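Centrosomal protein 120 (Oreochromis niloticus, PDB 6EWH) is a centriole and basal-body protein probably needed for cilium formation, here represented by its second C2 domain, a beta-sandwich module. Local coordinates at residues Asp29-Leu43 / Leu168-Glu182. The protein carries 1 engineered substitution. Residues are numbered along the deposited sequence; the frame is centred on the assembly and turned at random.
Sequences DMFVLSVTVAFATKL and LQPTLGVAVTLRREE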
# COMPACT_ATOMS: atom_id res chain seq x y z
N ASP A 29 3.99 -11.66 -20.71
CA ASP A 29 4.26 -10.23 -20.75
C ASP A 29 4.66 -9.72 -19.37
O ASP A 29 4.25 -10.26 -18.35
CB ASP A 29 3.02 -9.47 -21.23
CG ASP A 29 2.60 -9.87 -22.64
OD1 ASP A 29 3.47 -10.37 -23.40
OD2 ASP A 29 1.42 -9.68 -22.99
N MET A 30 5.48 -8.67 -19.36
CA MET A 30 5.95 -8.09 -18.10
C MET A 30 5.09 -6.92 -17.67
O MET A 30 4.74 -6.06 -18.48
CB MET A 30 7.40 -7.63 -18.26
CG MET A 30 8.37 -8.77 -18.50
SD MET A 30 8.25 -10.12 -17.30
CE MET A 30 8.42 -9.23 -15.75
N PHE A 31 4.77 -6.89 -16.38
CA PHE A 31 3.99 -5.83 -15.75
C PHE A 31 4.69 -5.37 -14.48
O PHE A 31 5.49 -6.10 -13.89
CB PHE A 31 2.59 -6.36 -15.36
CG PHE A 31 1.77 -6.82 -16.53
CD1 PHE A 31 1.91 -8.11 -17.04
CD2 PHE A 31 0.88 -5.96 -17.15
CE1 PHE A 31 1.15 -8.53 -18.13
CE2 PHE A 31 0.13 -6.37 -18.24
CZ PHE A 31 0.26 -7.65 -18.73
N VAL A 32 4.35 -4.16 -14.04
CA VAL A 32 4.84 -3.61 -12.78
C VAL A 32 3.63 -3.22 -11.93
O VAL A 32 2.75 -2.49 -12.40
CB VAL A 32 5.77 -2.40 -13.00
CG1 VAL A 32 6.28 -1.87 -11.66
CG2 VAL A 32 6.94 -2.80 -13.89
N LEU A 33 3.60 -3.71 -10.70
CA LEU A 33 2.58 -3.34 -9.72
C LEU A 33 3.29 -2.55 -8.62
O LEU A 33 4.27 -3.03 -8.04
CB LEU A 33 1.96 -4.61 -9.15
CG LEU A 33 0.96 -4.38 -8.02
CD1 LEU A 33 -0.28 -3.63 -8.52
CD2 LEU A 33 0.54 -5.74 -7.45
N SER A 34 2.80 -1.34 -8.34
CA SER A 34 3.51 -0.45 -7.43
C SER A 34 2.57 0.17 -6.41
O SER A 34 1.38 0.38 -6.66
CB SER A 34 4.25 0.68 -8.16
OG SER A 34 3.34 1.52 -8.83
N VAL A 35 3.14 0.45 -5.24
CA VAL A 35 2.44 1.11 -4.14
C VAL A 35 3.28 2.31 -3.73
O VAL A 35 4.48 2.17 -3.48
CB VAL A 35 2.28 0.17 -2.94
CG1 VAL A 35 1.57 0.90 -1.78
CG2 VAL A 35 1.50 -1.07 -3.33
N THR A 36 2.65 3.49 -3.66
CA THR A 36 3.35 4.70 -3.26
C THR A 36 2.64 5.28 -2.04
O THR A 36 1.42 5.51 -2.08
CB THR A 36 3.37 5.75 -4.37
OG1 THR A 36 3.98 5.20 -5.54
CG2 THR A 36 4.13 7.00 -3.91
N VAL A 37 3.39 5.48 -0.97
CA VAL A 37 2.91 6.23 0.19
C VAL A 37 3.38 7.67 0.04
O VAL A 37 4.58 7.94 0.00
CB VAL A 37 3.34 5.58 1.52
CG1 VAL A 37 2.73 4.18 1.64
CG2 VAL A 37 4.87 5.53 1.68
N ALA A 38 2.42 8.58 -0.09
CA ALA A 38 2.71 9.94 -0.55
C ALA A 38 2.75 11.00 0.55
O ALA A 38 3.58 11.92 0.48
CB ALA A 38 1.69 10.35 -1.63
N PHE A 39 1.88 10.91 1.56
CA PHE A 39 1.79 11.93 2.60
C PHE A 39 0.87 11.37 3.68
O PHE A 39 0.21 10.35 3.49
CB PHE A 39 1.21 13.24 2.07
CG PHE A 39 -0.23 13.14 1.65
CD1 PHE A 39 -0.57 12.79 0.35
CD2 PHE A 39 -1.25 13.41 2.55
CE1 PHE A 39 -1.90 12.71 -0.04
CE2 PHE A 39 -2.58 13.32 2.17
CZ PHE A 39 -2.90 12.97 0.88
N ALA A 40 0.82 12.08 4.82
CA ALA A 40 -0.08 11.68 5.90
C ALA A 40 -0.43 12.91 6.72
O ALA A 40 0.30 13.91 6.73
CB ALA A 40 0.57 10.64 6.82
N THR A 41 -1.56 12.83 7.42
CA THR A 41 -1.89 13.87 8.38
C THR A 41 -2.72 13.28 9.51
O THR A 41 -3.25 12.17 9.44
CB THR A 41 -2.55 15.11 7.74
OG1 THR A 41 -2.60 16.17 8.71
CG2 THR A 41 -3.95 14.81 7.28
N LYS A 42 -2.74 14.03 10.61
CA LYS A 42 -3.46 13.68 11.84
C LYS A 42 -3.02 12.35 12.45
O LYS A 42 -3.78 11.70 13.17
CB LYS A 42 -4.99 13.71 11.66
CG LYS A 42 -5.52 15.04 11.17
CD LYS A 42 -5.25 16.15 12.18
CE LYS A 42 -5.77 17.49 11.68
NZ LYS A 42 -5.44 18.60 12.61
N LEU A 43 -1.77 11.94 12.19
CA LEU A 43 -1.30 10.66 12.74
C LEU A 43 -1.21 10.66 14.26
O LEU A 43 -1.25 9.59 14.87
CB LEU A 43 0.06 10.29 12.13
CG LEU A 43 0.11 10.14 10.62
CD1 LEU A 43 1.50 9.65 10.23
CD2 LEU A 43 -0.97 9.19 10.09
N LEU A 168 -11.57 15.26 11.79
CA LEU A 168 -10.37 15.05 10.98
C LEU A 168 -9.64 13.82 11.52
O LEU A 168 -9.20 13.81 12.67
CB LEU A 168 -9.48 16.29 11.04
CG LEU A 168 -10.11 17.61 10.60
CD1 LEU A 168 -9.13 18.77 10.74
CD2 LEU A 168 -10.62 17.51 9.17
N GLN A 169 -9.51 12.79 10.70
CA GLN A 169 -8.98 11.51 11.15
C GLN A 169 -7.61 11.25 10.53
O GLN A 169 -7.20 11.94 9.59
CB GLN A 169 -9.97 10.37 10.83
CG GLN A 169 -10.93 10.09 12.01
CD GLN A 169 -11.61 8.72 11.98
OE1 GLN A 169 -11.05 7.71 12.42
NE2 GLN A 169 -12.84 8.68 11.49
N PRO A 170 -6.86 10.29 11.07
CA PRO A 170 -5.55 9.98 10.49
C PRO A 170 -5.70 9.48 9.07
O PRO A 170 -6.49 8.57 8.79
CB PRO A 170 -5.00 8.88 11.40
CG PRO A 170 -5.79 8.94 12.63
CD PRO A 170 -7.14 9.43 12.24
N THR A 171 -4.93 10.06 8.17
CA THR A 171 -5.10 9.86 6.75
C THR A 171 -3.74 9.58 6.13
O THR A 171 -2.75 10.20 6.53
CB THR A 171 -5.69 11.15 6.18
OG1 THR A 171 -6.95 11.42 6.82
CG2 THR A 171 -5.88 11.05 4.70
N LEU A 172 -3.71 8.65 5.18
CA LEU A 172 -2.50 8.31 4.44
C LEU A 172 -2.81 8.39 2.95
O LEU A 172 -3.70 7.69 2.46
CB LEU A 172 -2.06 6.89 4.78
CG LEU A 172 -0.76 6.42 4.12
CD1 LEU A 172 0.39 7.27 4.61
CD2 LEU A 172 -0.50 4.96 4.43
N GLY A 173 -2.07 9.24 2.23
CA GLY A 173 -2.22 9.28 0.79
C GLY A 173 -1.48 8.12 0.13
O GLY A 173 -0.28 7.96 0.35
N VAL A 174 -2.20 7.28 -0.61
CA VAL A 174 -1.62 6.11 -1.27
C VAL A 174 -2.02 6.10 -2.73
O VAL A 174 -3.17 6.37 -3.07
CB VAL A 174 -2.08 4.80 -0.60
CG1 VAL A 174 -1.40 3.59 -1.23
CG2 VAL A 174 -1.82 4.83 0.90
N ALA A 175 -1.08 5.72 -3.60
CA ALA A 175 -1.38 5.44 -4.99
C ALA A 175 -0.93 4.02 -5.30
O ALA A 175 0.22 3.66 -5.02
CB ALA A 175 -0.65 6.41 -5.91
N VAL A 176 -1.83 3.22 -5.86
CA VAL A 176 -1.49 1.89 -6.35
C VAL A 176 -1.64 1.91 -7.86
O VAL A 176 -2.64 2.40 -8.39
CB VAL A 176 -2.36 0.79 -5.71
CG1 VAL A 176 -2.09 0.71 -4.21
CG2 VAL A 176 -3.84 1.03 -5.99
N THR A 177 -0.63 1.38 -8.57
CA THR A 177 -0.60 1.47 -10.02
C THR A 177 -0.24 0.12 -10.63
O THR A 177 0.59 -0.62 -10.10
CB THR A 177 0.45 2.52 -10.45
OG1 THR A 177 -0.01 3.82 -10.06
CG2 THR A 177 0.67 2.52 -11.97
N LEU A 178 -0.90 -0.21 -11.74
CA LEU A 178 -0.54 -1.37 -12.55
C LEU A 178 -0.24 -0.88 -13.96
O LEU A 178 -0.99 -0.08 -14.52
CB LEU A 178 -1.69 -2.37 -12.58
CG LEU A 178 -1.47 -3.62 -13.44
CD1 LEU A 178 -0.36 -4.50 -12.86
CD2 LEU A 178 -2.75 -4.40 -13.61
N ARG A 179 0.87 -1.36 -14.54
CA ARG A 179 1.17 -0.99 -15.92
C ARG A 179 1.96 -2.10 -16.58
O ARG A 179 2.65 -2.88 -15.91
CB ARG A 179 1.97 0.32 -15.98
CG ARG A 179 3.32 0.25 -15.29
CD ARG A 179 3.99 1.61 -15.25
NE ARG A 179 5.29 1.53 -14.58
CZ ARG A 179 6.40 1.08 -15.14
NH1 ARG A 179 6.40 0.67 -16.40
NH2 ARG A 179 7.53 1.04 -14.44
N ARG A 180 1.87 -2.17 -17.90
CA ARG A 180 2.83 -2.96 -18.65
C ARG A 180 4.21 -2.36 -18.44
O ARG A 180 4.37 -1.14 -18.31
CB ARG A 180 2.50 -2.94 -20.14
CG ARG A 180 1.33 -3.82 -20.53
CD ARG A 180 1.22 -3.89 -22.05
NE ARG A 180 0.13 -4.72 -22.55
CZ ARG A 180 0.17 -6.05 -22.64
NH1 ARG A 180 1.25 -6.71 -22.25
NH2 ARG A 180 -0.87 -6.72 -23.13
N GLU A 181 5.21 -3.22 -18.36
CA GLU A 181 6.55 -2.75 -18.03
C GLU A 181 7.06 -1.76 -19.07
O GLU A 181 7.77 -0.80 -18.72
CB GLU A 181 7.50 -3.93 -17.89
CG GLU A 181 8.88 -3.53 -17.43
CD GLU A 181 9.63 -4.70 -16.86
OE1 GLU A 181 10.02 -5.59 -17.65
OE2 GLU A 181 9.81 -4.74 -15.63
N GLU A 182 6.68 -1.95 -20.33
CA GLU A 182 7.11 -1.06 -21.40
C GLU A 182 6.25 0.20 -21.53
O GLU A 182 6.56 1.05 -22.37
CB GLU A 182 7.16 -1.82 -22.73
CG GLU A 182 5.81 -2.15 -23.34
CD GLU A 182 5.22 -3.45 -22.83
OE1 GLU A 182 5.67 -3.95 -21.78
OE2 GLU A 182 4.30 -3.98 -23.49
O HOH W 1 -0.91 -9.66 -22.21
O HOH W 2 3.79 -6.01 -21.13
O HOH W 3 2.42 3.44 -7.00
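Gly173 CA sits over one face of the Phe39 ring in a CH-pi contact, 3.9 Å from the ring centroid. Phe39 CG lies between its own backbone N and carbonyl carbon (chi1 67°), which folds the ring back across the glycine. The guanidinium of Arg180 has Phe31 CE2 over one face, offset toward the rim, and the two planes are 30° apart. At its edge, Arg180 NH1 forms a salt bridge with Asp29 OD2 at 3.1 Å. The bond lies near the guanidinium plane but meets the carboxylate from above. Arg180 NH2 also makes a salt bridge with Asp139. Water 2 joins Arg180 NH1 to Met30 O and Glu182 OE1. Over one face of the Arg179 guanidinium lies Val32 CG2, 3.9 Å above the plane. Arg179 NH1 reaches Val183 O.

The backbones pair as antiparallel strands from Phe31 to Thr41. A beta bulge interrupts the ladder: Ala38 and Phe39 together face Gly173. Ala38 N bonds to Gly173 O at 2.8 Å, and Gly173 N returns a bond to Phe39 O. Leu33, Val35, Val174, Leu172 and Ala40 occupy one face. There Val35 CG1 is 4.0 Å from Val174 CG1, and Leu172 CD1 is 4.0 Å from Ala40 CB. On the face of Thr36 and Ala175, water 3 joins Ser34 OG, Thr36 OG1 and Ala175 O. Past the strand ends, Lys42 CE lies 3.7 Å from Leu168 CD1.

These are inner strands of the mixed sheet. Strand 87-95 flanks 29-41, with Arg92 pairing with Glu181; strand 143-150 flanks 171-180, where Thr144 bonds to Thr177. The valine-leucine face packs on strand 60-66 of the second sheet, consistent with a C2 beta sandwich. Helix 97-105 covers Phe31 and Leu178.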